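Local coordinates for alkaline phosphatase (PDB 2W5V), which probably hydrolyses phosphate monoesters, as alkaline phosphatases do, with a metal site built from two zinc ions and one magnesium ion, at residues Y98-V104 with A143-R148; S132-A136 with R148-I154; A139-H144 with I154-M158. The protein carries 1 engineered substitution. All coordinates share one frame; numbering follows the deposited sequence.

Interaction 1. Residues Y98-V104 with A143-R148; sequences YNAAIGV and AHALNR
I102 and A145 face each other as a single antiparallel, hydrogen-bonded bridge, which ties the loop between helices 86-93 and 114-120 to the loop between helices 136-139 and 151-158. A145 N donates to I102 O at 2.8 Å, and I102 N returns a bond to A145 O. Packing is close around this pair. The I102 side chain turns to the opposite loop, its CG1 3.6 Å from R148 CA, its CD1 beside R148 CB and its CB against A145 CB; it also touches A136 and A139 of helix 136-139. V104 adds CG2, 3.6 Å from A145 O. G103 leaves no room for a side chain, which would run into A143 O and H144 ND1, and its positive phi suits glycine as well. Next to it, H144 ND1 gives an almost straight bond (174°) to G103 O at 2.7 Å, with the oxygen in the imidazole plane. CG of H144 lies anti to its carbonyl carbon (chi1 -56°), which swings the ring over to that oxygen; E116 holds NE2, and with an acceptor at each nitrogen the ring is probably charged. The other end is looser. R148 N reaches A100 O through a weak bond, bent to 124°, and the guanidinium goes off to D83 and the phosphoserine at position 84. L146 is exposed, its side chain brushing Y98 OH with CB and CD2, and N147 lays ND2 3.8 Å from A100 CB while OD1 turns back to G149 N. The Y98 ring, with A101 CB over the centre of one face, adds a polar hold here: Y98 OH donates to L146 O at 2.7 Å, in the carbonyl plane and on a lone pair.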
loop_
_atom_site.group_PDB
_atom_site.type_symbol
_atom_site.label_atom_id
_atom_site.label_comp_id
_atom_site.label_asym_id
_atom_site.label_seq_id
_atom_site.Cartn_x
_atom_site.Cartn_y
_atom_site.Cartn_z
ATOM N N TYR B 98 -16.713 -13.724 -12.137
ATOM C CA TYR B 98 -17.688 -12.634 -12.081
ATOM C C TYR B 98 -18.097 -12.308 -10.643
ATOM O O TYR B 98 -18.133 -13.200 -9.800
ATOM C CB TYR B 98 -18.919 -12.954 -12.956
ATOM C CG TYR B 98 -19.704 -14.217 -12.570
ATOM C CD1 TYR B 98 -20.678 -14.173 -11.580
ATOM C CD2 TYR B 98 -19.481 -15.432 -13.211
ATOM C CE1 TYR B 98 -21.393 -15.296 -11.220
ATOM C CE2 TYR B 98 -20.202 -16.571 -12.859
ATOM C CZ TYR B 98 -21.159 -16.495 -11.861
ATOM O OH TYR B 98 -21.891 -17.610 -11.492
ATOM N N ASN B 99 -18.379 -11.038 -10.348
ATOM C CA ASN B 99 -18.870 -10.695 -9.009
ATOM C C ASN B 99 -20.062 -11.572 -8.649
ATOM O O ASN B 99 -20.979 -11.738 -9.460
ATOM C CB ASN B 99 -19.259 -9.212 -8.888
ATOM C CG ASN B 99 -18.041 -8.286 -8.825
ATOM O OD1 ASN B 99 -16.895 -8.747 -8.831
ATOM N ND2 ASN B 99 -18.290 -6.975 -8.757
ATOM N N ALA B 100 -20.024 -12.119 -7.435
ATOM C CA ALA B 100 -21.050 -13.008 -6.883
ATOM C C ALA B 100 -20.732 -14.496 -7.060
ATOM O O ALA B 100 -21.355 -15.344 -6.429
ATOM C CB ALA B 100 -22.448 -12.679 -7.428
ATOM N N ALA B 101 -19.762 -14.822 -7.909
ATOM C CA ALA B 101 -19.398 -16.227 -8.109
ATOM C C ALA B 101 -18.768 -16.821 -6.854
ATOM O O ALA B 101 -17.976 -16.160 -6.188
ATOM C CB ALA B 101 -18.443 -16.373 -9.295
ATOM N N ILE B 102 -19.105 -18.071 -6.545
ATOM C CA ILE B 102 -18.487 -18.772 -5.423
ATOM C C ILE B 102 -17.830 -20.050 -5.919
ATOM O O ILE B 102 -18.519 -21.044 -6.180
ATOM C CB ILE B 102 -19.522 -19.134 -4.333
ATOM C CG1 ILE B 102 -20.186 -17.869 -3.785
ATOM C CG2 ILE B 102 -18.861 -19.928 -3.198
ATOM C CD1 ILE B 102 -19.267 -17.004 -2.924
ATOM N N GLY B 103 -16.507 -20.018 -6.059
ATOM C CA GLY B 103 -15.756 -21.184 -6.497
ATOM C C GLY B 103 -16.192 -21.706 -7.859
ATOM O O GLY B 103 -16.090 -22.907 -8.135
ATOM N N VAL B 104 -16.696 -20.812 -8.708
ATOM C CA VAL B 104 -16.997 -21.164 -10.097
ATOM C C VAL B 104 -16.334 -20.162 -11.049
ATOM O O VAL B 104 -16.079 -19.004 -10.687
ATOM C CB VAL B 104 -18.519 -21.238 -10.390
ATOM C CG1 VAL B 104 -19.169 -22.308 -9.540
ATOM C CG2 VAL B 104 -19.181 -19.878 -10.163
ATOM N N ALA B 143 -17.176 -24.291 -1.030
ATOM C CA ALA B 143 -18.388 -24.494 -1.818
ATOM C C ALA B 143 -18.232 -24.086 -3.277
ATOM O O ALA B 143 -17.280 -23.407 -3.648
ATOM C CB ALA B 143 -19.561 -23.750 -1.195
ATOM N N HIS B 144 -19.187 -24.509 -4.098
ATOM C CA HIS B 144 -19.254 -24.083 -5.490
ATOM C C HIS B 144 -20.690 -23.704 -5.816
ATOM O O HIS B 144 -21.552 -24.571 -5.921
ATOM C CB HIS B 144 -18.787 -25.213 -6.409
ATOM C CG HIS B 144 -17.416 -25.715 -6.088
ATOM N ND1 HIS B 144 -16.270 -25.077 -6.519
ATOM C CD2 HIS B 144 -16.999 -26.785 -5.369
ATOM C CE1 HIS B 144 -15.212 -25.739 -6.090
ATOM N NE2 HIS B 144 -15.626 -26.778 -5.386
ATOM N N ALA B 145 -20.949 -22.409 -5.957
ATOM C CA ALA B 145 -22.305 -21.920 -6.169
ATOM C C ALA B 145 -22.312 -20.815 -7.212
ATOM O O ALA B 145 -21.361 -20.060 -7.327
ATOM C CB ALA B 145 -22.910 -21.423 -4.858
ATOM N N LEU B 146 -23.399 -20.730 -7.969
ATOM C CA LEU B 146 -23.516 -19.763 -9.049
ATOM C C LEU B 146 -23.622 -18.356 -8.512
ATOM O O LEU B 146 -23.257 -17.399 -9.186
ATOM C CB LEU B 146 -24.763 -20.051 -9.891
ATOM C CG LEU B 146 -24.709 -21.331 -10.705
ATOM C CD1 LEU B 146 -25.986 -21.473 -11.512
ATOM C CD2 LEU B 146 -23.501 -21.280 -11.602
ATOM N N ASN B 147 -24.156 -18.229 -7.308
ATOM C CA ASN B 147 -24.365 -16.917 -6.726
ATOM C C ASN B 147 -24.201 -16.935 -5.215
ATOM O O ASN B 147 -24.723 -17.821 -4.542
ATOM C CB ASN B 147 -25.743 -16.382 -7.106
ATOM C CG ASN B 147 -25.901 -14.915 -6.770
ATOM O OD1 ASN B 147 -25.925 -14.536 -5.601
ATOM N ND2 ASN B 147 -26.001 -14.076 -7.799
ATOM N N ARG B 148 -23.472 -15.950 -4.693
ATOM C CA ARG B 148 -23.148 -15.891 -3.270
ATOM C C ARG B 148 -24.412 -15.837 -2.402
ATOM O O ARG B 148 -24.368 -16.126 -1.206
ATOM C CB ARG B 148 -22.313 -14.637 -2.995
ATOM C CG ARG B 148 -23.075 -13.356 -3.316
ATOM C CD ARG B 148 -22.265 -12.114 -3.009
ATOM N NE ARG B 148 -21.979 -11.995 -1.584
ATOM C CZ ARG B 148 -21.115 -11.123 -1.073
ATOM N NH1 ARG B 148 -20.438 -10.300 -1.874
ATOM N NH2 ARG B 148 -20.920 -11.084 0.236
#

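Interaction 2. Residues S132-A136 with R148-I154; sequences SITDA and RGLEEEI. Engineered in segment 132-136: D135 (natural residue His).
T134 OG1 is gripped twice, giving its proton to E151 OE1 at 2.6 Å and accepting one from S132 OG at 2.7 Å. The hydroxyl sits between the backbone N and carbonyl carbon of T134 (chi1 61°); the T134 and E151 side chains cross at about a right angle, and the bond meets OE1 on its anti side, 33° out of the carboxylate plane. T134 CB also rests on I154 CG2 at 4.0 Å, with I154 CD1 close to T134 O. Water 1 links the backbones by donating to both T134 O and R148 O. The second focus is the R148 guanidinium. A136 CB lies over one of its faces, 3.4 Å above the plane and offset toward the rim, while water 2, at the edge and in plane, accepts from R148 NE at 2.8 Å and donates to D135 OD1. D135 is an engineered aspartate in place of histidine, at a position predicted to bind magnesium; its side chain is about 4 Å from a magnesium ion. Its direct salt bridge to R148 is long, 3.8 Å from OD1 to NH2, with the carboxylate and guanidinium planes 51° apart. The stronger partners of R148 are D83 and the phosphoserine at position 84, consistent with the phosphate-binding arginine of this family. Segment 132-136 turns the chain from strand 124-129 into helix 136-139 against the first turn of helix 151-158, and Y173 of helix 172-175 packs on S132, T134 and E151.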
loop_
_atom_site.group_PDB
_atom_site.type_symbol
_atom_site.label_atom_id
_atom_site.label_comp_id
_atom_site.label_asym_id
_atom_site.label_seq_id
_atom_site.Cartn_x
_atom_site.Cartn_y
_atom_site.Cartn_z
ATOM N N SER B 132 -21.121 -15.108 9.054
ATOM C CA SER B 132 -21.649 -16.454 8.908
ATOM C C SER B 132 -20.602 -17.290 8.181
ATOM O O SER B 132 -19.857 -16.778 7.336
ATOM C CB SER B 132 -22.955 -16.433 8.113
ATOM O OG SER B 132 -23.294 -17.732 7.658
ATOM N N ILE B 133 -20.548 -18.582 8.476
ATOM C CA ILE B 133 -19.609 -19.438 7.763
ATOM C C ILE B 133 -20.014 -19.594 6.291
ATOM O O ILE B 133 -19.241 -20.098 5.470
ATOM C CB ILE B 133 -19.450 -20.813 8.447
ATOM C CG1 ILE B 133 -18.123 -21.457 8.035
ATOM C CG2 ILE B 133 -20.639 -21.714 8.156
ATOM C CD1 ILE B 133 -16.897 -20.771 8.658
ATOM N N THR B 134 -21.221 -19.143 5.961
ATOM C CA THR B 134 -21.749 -19.299 4.606
ATOM C C THR B 134 -21.557 -18.020 3.805
ATOM O O THR B 134 -21.971 -17.943 2.641
ATOM C CB THR B 134 -23.251 -19.617 4.609
ATOM O OG1 THR B 134 -23.967 -18.534 5.220
ATOM C CG2 THR B 134 -23.530 -20.911 5.371
ATOM N N ASP B 135 -20.956 -17.010 4.435
ATOM C CA ASP B 135 -20.691 -15.741 3.754
ATOM C C ASP B 135 -19.666 -15.927 2.641
ATOM O O ASP B 135 -18.955 -16.932 2.599
ATOM C CB ASP B 135 -20.228 -14.658 4.740
ATOM C CG ASP B 135 -20.382 -13.252 4.174
ATOM O OD1 ASP B 135 -21.373 -13.011 3.450
ATOM O OD2 ASP B 135 -19.512 -12.390 4.445
ATOM N N ALA B 136 -19.592 -14.954 1.736
ATOM C CA ALA B 136 -18.845 -15.121 0.493
ATOM C C ALA B 136 -17.394 -15.579 0.686
ATOM O O ALA B 136 -16.917 -16.453 -0.041
ATOM C CB ALA B 136 -18.893 -13.829 -0.340
ATOM N N ARG B 148 -23.472 -15.950 -4.693
ATOM C CA ARG B 148 -23.148 -15.891 -3.270
ATOM C C ARG B 148 -24.412 -15.837 -2.402
ATOM O O ARG B 148 -24.368 -16.126 -1.206
ATOM C CB ARG B 148 -22.313 -14.637 -2.995
ATOM C CG ARG B 148 -23.075 -13.356 -3.316
ATOM C CD ARG B 148 -22.265 -12.114 -3.009
ATOM N NE ARG B 148 -21.979 -11.995 -1.584
ATOM C CZ ARG B 148 -21.115 -11.123 -1.073
ATOM N NH1 ARG B 148 -20.438 -10.300 -1.874
ATOM N NH2 ARG B 148 -20.920 -11.084 0.236
ATOM N N GLY B 149 -25.527 -15.436 -3.002
ATOM C CA GLY B 149 -26.790 -15.345 -2.290
ATOM C C GLY B 149 -27.402 -16.699 -1.948
ATOM O O GLY B 149 -28.311 -16.784 -1.119
ATOM N N LEU B 150 -26.904 -17.760 -2.576
ATOM C CA LEU B 150 -27.438 -19.099 -2.346
ATOM C C LEU B 150 -26.865 -19.708 -1.073
ATOM O O LEU B 150 -26.227 -20.756 -1.117
ATOM C CB LEU B 150 -27.134 -20.004 -3.544
ATOM C CG LEU B 150 -27.674 -19.471 -4.873
ATOM C CD1 LEU B 150 -27.167 -20.310 -6.036
ATOM C CD2 LEU B 150 -29.215 -19.405 -4.867
ATOM N N GLU B 151 -27.112 -19.066 0.065
ATOM C CA GLU B 151 -26.433 -19.452 1.299
ATOM C C GLU B 151 -26.902 -20.773 1.905
ATOM O O GLU B 151 -26.112 -21.474 2.538
ATOM C CB GLU B 151 -26.478 -18.317 2.328
ATOM C CG GLU B 151 -25.422 -17.254 2.058
ATOM C CD GLU B 151 -25.379 -16.167 3.118
ATOM O OE1 GLU B 151 -24.536 -16.263 4.039
ATOM O OE2 GLU B 151 -26.189 -15.219 3.023
ATOM N N GLU B 152 -28.170 -21.121 1.719
ATOM C CA GLU B 152 -28.626 -22.444 2.151
ATOM C C GLU B 152 -27.990 -23.549 1.300
ATOM O O GLU B 152 -27.671 -24.625 1.801
ATOM C CB GLU B 152 -30.150 -22.532 2.152
ATOM C CG GLU B 152 -30.777 -21.630 3.207
ATOM C CD GLU B 152 -32.283 -21.787 3.319
ATOM O OE1 GLU B 152 -32.855 -22.673 2.638
ATOM O OE2 GLU B 152 -32.887 -21.020 4.099
ATOM N N GLU B 153 -27.789 -23.278 0.016
ATOM C CA GLU B 153 -27.062 -24.217 -0.842
ATOM C C GLU B 153 -25.614 -24.352 -0.379
ATOM O O GLU B 153 -25.049 -25.447 -0.352
ATOM C CB GLU B 153 -27.101 -23.749 -2.299
ATOM C CG GLU B 153 -26.330 -24.647 -3.268
ATOM C CD GLU B 153 -26.407 -24.166 -4.716
ATOM O OE1 GLU B 153 -27.524 -23.860 -5.191
ATOM O OE2 GLU B 153 -25.355 -24.113 -5.390
ATOM N N ILE B 154 -25.003 -23.222 -0.037
ATOM C CA ILE B 154 -23.630 -23.212 0.442
ATOM C C ILE B 154 -23.485 -24.024 1.728
ATOM O O ILE B 154 -22.532 -24.791 1.884
ATOM C CB ILE B 154 -23.126 -21.763 0.635
ATOM C CG1 ILE B 154 -22.820 -21.158 -0.737
ATOM C CG2 ILE B 154 -21.887 -21.733 1.525
ATOM C CD1 ILE B 154 -22.704 -19.654 -0.749
HETATM O O HOH W 1 -22.183 -16.221 0.301
HETATM O O HOH W 2 -22.908 -13.355 0.649
#

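Interaction 3. Residues A139-H144 with I154-M158; sequences ASFYAH and IAMDM
The M158 methyl group lies over one face of the Y142 ring: CE is 3.5 Å from the ring centroid and 18° off the normal, a CH-pi contact, and SD follows over the same face as a Met-aromatic contact. M158 starts with CG anti to its backbone N (chi1 173°) and then bends at chi2 and chi3, folding the thioether back over the ring. A139 O lies over the opposite face, and I154 O meets the edge in plane. Apolar contacts continue through I154 CG2, which is 3.7 Å from A139 CB and also touches Y142 and A143 CB. D157 packs CB against A143 CB, with its carboxylate oxygen OD2 3.5 Å from the same carbon. Y142 OH hydrogen-bonds I133 O. A leucine in place of the tyrosine would probably leave I133 O without that partner and the M158 methyl without a flat face to rest on. Water-mediated links take the rest of the polar share. Water 3 donates to Y142 O at 2.7 Å and to D157 O at 3.1 Å. Water 4 lies between H144 O and D157 OD2, but so close to both that its bonding is doubtful. H144 and D157, with E153 one helical turn before D157, bind a magnesium ion in a structure of this protein, although none is bound there in this chain.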
loop_
_atom_site.group_PDB
_atom_site.type_symbol
_atom_site.label_atom_id
_atom_site.label_comp_id
_atom_site.label_asym_id
_atom_site.label_seq_id
_atom_site.Cartn_x
_atom_site.Cartn_y
_atom_site.Cartn_z
ATOM N N ALA B 139 -17.072 -19.178 2.166
ATOM C CA ALA B 139 -17.768 -20.075 1.242
ATOM C C ALA B 139 -16.897 -20.417 0.040
ATOM O O ALA B 139 -16.886 -21.555 -0.434
ATOM C CB ALA B 139 -19.069 -19.455 0.776
ATOM N N SER B 140 -16.175 -19.421 -0.457
ATOM C CA SER B 140 -15.342 -19.618 -1.632
ATOM C C SER B 140 -14.270 -20.679 -1.411
ATOM O O SER B 140 -13.708 -21.198 -2.371
ATOM C CB SER B 140 -14.687 -18.302 -2.067
ATOM O OG SER B 140 -15.665 -17.366 -2.481
ATOM N N PHE B 141 -13.988 -21.009 -0.154
ATOM C CA PHE B 141 -12.965 -22.010 0.134
ATOM C C PHE B 141 -13.498 -23.448 0.289
ATOM O O PHE B 141 -12.714 -24.388 0.371
ATOM C CB PHE B 141 -12.122 -21.590 1.345
ATOM C CG PHE B 141 -11.164 -20.467 1.038
ATOM C CD1 PHE B 141 -11.613 -19.156 0.982
ATOM C CD2 PHE B 141 -9.832 -20.728 0.752
ATOM C CE1 PHE B 141 -10.749 -18.117 0.668
ATOM C CE2 PHE B 141 -8.957 -19.684 0.440
ATOM C CZ PHE B 141 -9.419 -18.382 0.398
ATOM N N TYR B 142 -14.814 -23.631 0.313
ATOM C CA TYR B 142 -15.348 -24.992 0.439
ATOM C C TYR B 142 -16.569 -25.307 -0.425
ATOM O O TYR B 142 -16.953 -26.468 -0.530
ATOM C CB TYR B 142 -15.655 -25.334 1.901
ATOM C CG TYR B 142 -16.803 -24.543 2.499
ATOM C CD1 TYR B 142 -18.133 -24.944 2.321
ATOM C CD2 TYR B 142 -16.558 -23.404 3.244
ATOM C CE1 TYR B 142 -19.187 -24.214 2.879
ATOM C CE2 TYR B 142 -17.589 -22.677 3.802
ATOM C CZ TYR B 142 -18.899 -23.080 3.622
ATOM O OH TYR B 142 -19.903 -22.327 4.189
ATOM N N ALA B 143 -17.176 -24.291 -1.030
ATOM C CA ALA B 143 -18.388 -24.494 -1.818
ATOM C C ALA B 143 -18.232 -24.086 -3.277
ATOM O O ALA B 143 -17.280 -23.407 -3.648
ATOM C CB ALA B 143 -19.561 -23.750 -1.195
ATOM N N HIS B 144 -19.187 -24.509 -4.098
ATOM C CA HIS B 144 -19.254 -24.083 -5.490
ATOM C C HIS B 144 -20.690 -23.704 -5.816
ATOM O O HIS B 144 -21.552 -24.571 -5.921
ATOM C CB HIS B 144 -18.787 -25.213 -6.409
ATOM C CG HIS B 144 -17.416 -25.715 -6.088
ATOM N ND1 HIS B 144 -16.270 -25.077 -6.519
ATOM C CD2 HIS B 144 -16.999 -26.785 -5.369
ATOM C CE1 HIS B 144 -15.212 -25.739 -6.090
ATOM N NE2 HIS B 144 -15.626 -26.778 -5.386
ATOM N N ILE B 154 -25.003 -23.222 -0.037
ATOM C CA ILE B 154 -23.630 -23.212 0.442
ATOM C C ILE B 154 -23.485 -24.024 1.728
ATOM O O ILE B 154 -22.532 -24.791 1.884
ATOM C CB ILE B 154 -23.126 -21.763 0.635
ATOM C CG1 ILE B 154 -22.820 -21.158 -0.737
ATOM C CG2 ILE B 154 -21.887 -21.733 1.525
ATOM C CD1 ILE B 154 -22.704 -19.654 -0.749
ATOM N N ALA B 155 -24.436 -23.866 2.641
ATOM C CA ALA B 155 -24.436 -24.660 3.865
ATOM C C ALA B 155 -24.480 -26.158 3.550
ATOM O O ALA B 155 -23.730 -26.948 4.126
ATOM C CB ALA B 155 -25.605 -24.272 4.749
ATOM N N MET B 156 -25.362 -26.553 2.640
ATOM C CA MET B 156 -25.416 -27.949 2.223
ATOM C C MET B 156 -24.090 -28.396 1.596
ATOM O O MET B 156 -23.675 -29.538 1.788
ATOM C CB MET B 156 -26.565 -28.186 1.238
ATOM C CG MET B 156 -26.705 -29.639 0.819
ATOM S SD MET B 156 -27.387 -30.654 2.150
ATOM C CE MET B 156 -29.021 -29.936 2.305
ATOM N N ASP B 157 -23.438 -27.506 0.843
ATOM C CA ASP B 157 -22.128 -27.808 0.254
ATOM C C ASP B 157 -21.081 -28.131 1.326
ATOM O O ASP B 157 -20.177 -28.942 1.100
ATOM C CB ASP B 157 -21.626 -26.640 -0.605
ATOM C CG ASP B 157 -22.376 -26.508 -1.924
ATOM O OD1 ASP B 157 -23.078 -27.463 -2.333
ATOM O OD2 ASP B 157 -22.252 -25.438 -2.563
ATOM N N MET B 158 -21.195 -27.484 2.481
ATOM C CA MET B 158 -20.276 -27.751 3.585
ATOM C C MET B 158 -20.259 -29.240 3.915
ATOM O O MET B 158 -19.204 -29.823 4.166
ATOM C CB MET B 158 -20.662 -26.934 4.826
ATOM C CG MET B 158 -19.854 -27.270 6.088
ATOM S SD MET B 158 -18.148 -26.701 5.978
ATOM C CE MET B 158 -18.355 -24.963 6.367
HETATM O O HOH W 3 -18.358 -28.575 -1.431
HETATM O O HOH W 4 -23.206 -26.038 -4.789
HETATM O O HOH W 5 -21.460 -27.934 -5.274
#

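In the fold
Helix 151-158 is the common wall: interactions 2 and 3 both use it and share I154, while interaction 1 abuts it through A145, which packs on I154 and E153. R148 joins interactions 1 and 2, giving its backbone N and side-chain base to the first, its guanidinium and carbonyl to the second; A143 and H144 join 1 and 3. Interaction 3 is buried and mainly apolar around an aromatic ring. Interactions 1 and 2 are partly buried and more polar, the first a backbone pairing of loops, the second a set of hydroxyl, carboxylate and water links close to the bound magnesium and zinc ions. The Y142 hydroxyl, bonded to I133 O, ties interaction 3 to 2.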